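Local structure of aclacinomycin-N/aclacinomycin-A oxidase (Streptomyces galilaeus, 2IPI) at residues 87-92 with 150-155. The protein catalyses the last two steps of aclacinomycin biosynthesis, oxidising the terminal sugar of the antibiotic with a bicovalently bound FAD and molecular oxygen. Sequence-based numbering, arbitrary orientation.
Sequences GGHCFE and PQVGVG. With FAD (flavin-adenine dinucleotide), chain F.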
loop_
_atom_site.group_PDB
_atom_site.type_symbol
_atom_site.label_atom_id
_atom_site.label_comp_id
_atom_site.label_asym_id
_atom_site.label_seq_id
_atom_site.Cartn_x
_atom_site.Cartn_y
_atom_site.Cartn_z
ATOM N N GLY A 87 3.050 -1.372 12.098
ATOM C CA GLY A 87 3.936 -2.150 11.254
ATOM C C GLY A 87 5.287 -1.553 10.937
ATOM O O GLY A 87 6.203 -2.299 10.575
ATOM N N GLY A 88 5.447 -0.228 11.013
ATOM C CA GLY A 88 6.726 0.393 10.720
ATOM C C GLY A 88 7.113 0.379 9.256
ATOM O O GLY A 88 8.311 0.524 8.953
ATOM N N HIS A 89 6.195 0.227 8.304
ATOM C CA HIS A 89 6.647 0.208 6.902
ATOM C C HIS A 89 6.499 1.548 6.193
ATOM O O HIS A 89 6.784 1.622 4.986
ATOM C CB HIS A 89 5.962 -0.893 6.081
ATOM C CG HIS A 89 6.706 -2.198 6.180
ATOM N ND1 HIS A 89 7.556 -2.704 5.208
ATOM C CD2 HIS A 89 6.716 -3.102 7.188
ATOM C CE1 HIS A 89 8.046 -3.861 5.617
ATOM N NE2 HIS A 89 7.546 -4.120 6.818
ATOM N N CYS A 90 6.103 2.602 6.889
ATOM C CA CYS A 90 5.998 3.937 6.321
ATOM C C CYS A 90 7.174 4.346 5.434
ATOM O O CYS A 90 8.275 4.570 5.940
ATOM C CB CYS A 90 5.886 4.969 7.456
ATOM S SG CYS A 90 5.022 6.466 6.889
ATOM N N PHE A 91 6.971 4.441 4.121
ATOM C CA PHE A 91 8.120 4.723 3.235
ATOM C C PHE A 91 8.801 6.049 3.540
ATOM O O PHE A 91 9.985 6.234 3.262
ATOM C CB PHE A 91 7.671 4.738 1.766
ATOM C CG PHE A 91 7.390 3.352 1.199
ATOM C CD1 PHE A 91 6.235 3.105 0.486
ATOM C CD2 PHE A 91 8.322 2.346 1.401
ATOM C CE1 PHE A 91 5.986 1.843 -0.026
ATOM C CE2 PHE A 91 8.075 1.077 0.909
ATOM C CZ PHE A 91 6.912 0.844 0.191
ATOM N N GLU A 92 8.059 7.007 4.108
ATOM C CA GLU A 92 8.629 8.331 4.371
ATOM C C GLU A 92 8.989 8.528 5.835
ATOM O O GLU A 92 9.396 9.591 6.294
ATOM C CB GLU A 92 7.648 9.404 3.890
ATOM C CG GLU A 92 7.677 9.586 2.380
ATOM C CD GLU A 92 8.830 10.505 1.963
ATOM O OE1 GLU A 92 8.705 11.160 0.914
ATOM O OE2 GLU A 92 9.849 10.523 2.683
ATOM N N PRO A 150 4.701 -9.845 3.885
ATOM C CA PRO A 150 4.171 -10.490 5.092
ATOM C C PRO A 150 4.433 -9.727 6.389
ATOM O O PRO A 150 3.666 -9.898 7.352
ATOM C CB PRO A 150 4.933 -11.822 5.161
ATOM C CG PRO A 150 5.538 -12.015 3.812
ATOM C CD PRO A 150 5.810 -10.622 3.311
ATOM N N GLN A 151 5.486 -8.927 6.441
ATOM C CA GLN A 151 5.884 -8.149 7.600
ATOM C C GLN A 151 5.198 -6.786 7.642
ATOM O O GLN A 151 5.424 -6.008 8.572
ATOM C CB GLN A 151 7.403 -7.920 7.639
ATOM C CG GLN A 151 7.952 -7.676 9.044
ATOM C CD GLN A 151 9.071 -6.659 9.120
ATOM O OE1 GLN A 151 9.070 -5.627 8.440
ATOM N NE2 GLN A 151 10.076 -6.905 9.963
ATOM N N VAL A 152 4.382 -6.468 6.646
ATOM C CA VAL A 152 3.658 -5.198 6.623
ATOM C C VAL A 152 2.631 -5.140 7.744
ATOM O O VAL A 152 2.018 -6.147 8.122
ATOM C CB VAL A 152 2.957 -4.968 5.275
ATOM C CG1 VAL A 152 2.037 -3.751 5.347
ATOM C CG2 VAL A 152 3.962 -4.749 4.150
ATOM N N GLY A 153 2.395 -3.968 8.348
ATOM C CA GLY A 153 1.402 -3.890 9.410
ATOM C C GLY A 153 -0.011 -3.686 8.902
ATOM O O GLY A 153 -0.221 -2.932 7.954
ATOM N N VAL A 154 -1.008 -4.304 9.519
ATOM C CA VAL A 154 -2.418 -4.045 9.249
ATOM C C VAL A 154 -2.852 -2.609 9.552
ATOM O O VAL A 154 -3.642 -2.049 8.791
ATOM C CB VAL A 154 -3.297 -4.985 10.093
ATOM C CG1 VAL A 154 -4.754 -4.567 10.135
ATOM C CG2 VAL A 154 -3.179 -6.397 9.516
ATOM N N GLY A 155 -2.358 -2.076 10.646
ATOM C CA GLY A 155 -2.637 -0.749 11.155
ATOM C C GLY A 155 -2.552 0.377 10.166
ATOM O O GLY A 155 -3.475 1.194 10.023
HETATM P PA FAD F . 3.501 2.239 10.013
HETATM O O1A FAD F . 4.683 2.982 9.816
HETATM O O2A FAD F . 3.382 1.780 11.397
HETATM O O5B FAD F . 2.231 3.069 9.598
HETATM C C5B FAD F . 2.141 3.739 8.406
HETATM C C4B FAD F . 1.170 4.910 8.529
HETATM O O4B FAD F . 0.012 4.478 9.187
HETATM C C3B FAD F . 1.740 6.017 9.435
HETATM O O3B FAD F . 1.201 7.245 9.106
HETATM C C2B FAD F . 1.239 5.625 10.815
HETATM O O2B FAD F . 1.169 6.668 11.748
HETATM C C1B FAD F . -0.110 5.051 10.441
HETATM N N9A FAD F . -0.666 4.133 11.455
HETATM C C8A FAD F . -0.067 3.061 11.987
HETATM N N7A FAD F . -0.874 2.463 12.851
HETATM C C5A FAD F . -1.998 3.178 12.893
HETATM C C6A FAD F . -3.182 3.033 13.605
HETATM N N6A FAD F . -3.323 2.007 14.354
HETATM N N1A FAD F . -4.162 3.904 13.428
HETATM C C2A FAD F . -3.998 4.877 12.564
HETATM N N3A FAD F . -2.894 5.039 11.857
HETATM C C4A FAD F . -1.898 4.221 12.022
HETATM N N1 FAD F . 1.057 -1.555 0.203
HETATM C C2 FAD F . 0.083 -2.067 -0.621
HETATM O O2 FAD F . -0.926 -1.544 -0.816
HETATM N N3 FAD F . 0.330 -3.263 -1.238
HETATM C C4 FAD F . 1.511 -3.960 -1.054
HETATM O O4 FAD F . 1.633 -5.046 -1.545
HETATM C C4X FAD F . 2.485 -3.437 -0.200
HETATM N N5 FAD F . 3.680 -4.063 0.001
HETATM C C5X FAD F . 4.597 -3.591 0.882
HETATM C C6 FAD F . 5.771 -4.301 1.138
HETATM C C7 FAD F . 6.705 -3.779 1.985
HETATM C C7M FAD F . 7.881 -4.644 2.300
HETATM C C8 FAD F . 6.459 -2.588 2.676
HETATM C C8M FAD F . 7.353 -2.198 3.831
HETATM C C9 FAD F . 5.281 -1.928 2.410
HETATM C C9A FAD F . 4.352 -2.375 1.505
HETATM N N10 FAD F . 3.189 -1.674 1.245
HETATM C C10 FAD F . 2.239 -2.222 0.435
HETATM C "C1'" FAD F . 3.121 -0.191 1.407
HETATM C "C2'" FAD F . 2.658 0.311 2.776
HETATM O "O2'" FAD F . 3.611 0.854 3.630
HETATM C "C3'" FAD F . 1.835 -0.686 3.557
HETATM O "O3'" FAD F . 0.729 -1.129 2.833
HETATM C "C4'" FAD F . 1.561 0.031 4.915
HETATM O "O4'" FAD F . 1.643 1.398 4.888
HETATM C "C5'" FAD F . 2.349 -0.368 6.140
HETATM O "O5'" FAD F . 1.791 0.197 7.280
HETATM P P FAD F . 2.521 -0.103 8.627
HETATM O O1P FAD F . 1.587 -0.280 9.680
HETATM O O2P FAD F . 3.348 -1.213 8.424
HETATM O O3P FAD F . 3.519 1.088 8.919
HETATM O O HOH W 1 6.191 -4.737 11.090
#
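His89 and Gln151 meet at the far end of the imidazole from the flavin. NE2 of His89 donates to OE1 of Gln151 at 2.7 Å, reaching a lone pair in the amide plane. The bond is bent, with an N-H...O angle of 140°, and OE1 is tilted somewhat out of the ring plane. Ring and amide stand nearly perpendicular. Gln151 gets its oxygen there by setting CG anti to the backbone N (chi1 -155°) and then bending at chi2, which turns OE1 toward NE2 at the edge of the ring. At the other nitrogen, ND1 of His89 is covalently bound to the 8-alpha carbon of FAD, C8M, so the imidazole is fixed at both nitrogens. One face of it rests on Val152, whose CG2 lies 4.2 Å from the ring centroid, almost on the normal, in a CH-pi contact; Phe48 also stacks with this ring. The two methyls of Val152 divide the work: CG2 also packs against the isoalloxazine at C5X and C6, while CG1, anti to the backbone N, touches the ribityl chain at C5'.

This is the bicovalent flavin site of a PCMH-type FAD-binding domain; Cys149, just before Pro150, makes the second cross-link. The loop following strand 82-85 wraps the pyrophosphate with successive backbone amides: Gly87 N to O1P, Gly88 N to O2A at 2.9 Å, His89 N to O3P and O2P, and Cys90 N to O1A. Gly153 N comes across from the other segment to bind O2P, also at 2.9 Å. Here Gly87 CA and Gly153 CA approach to 3.6 Å, which brings the two backbones together beside the phosphates. Next to them, one water donates to Gln151 O and, at a very short distance, to Gly87 O.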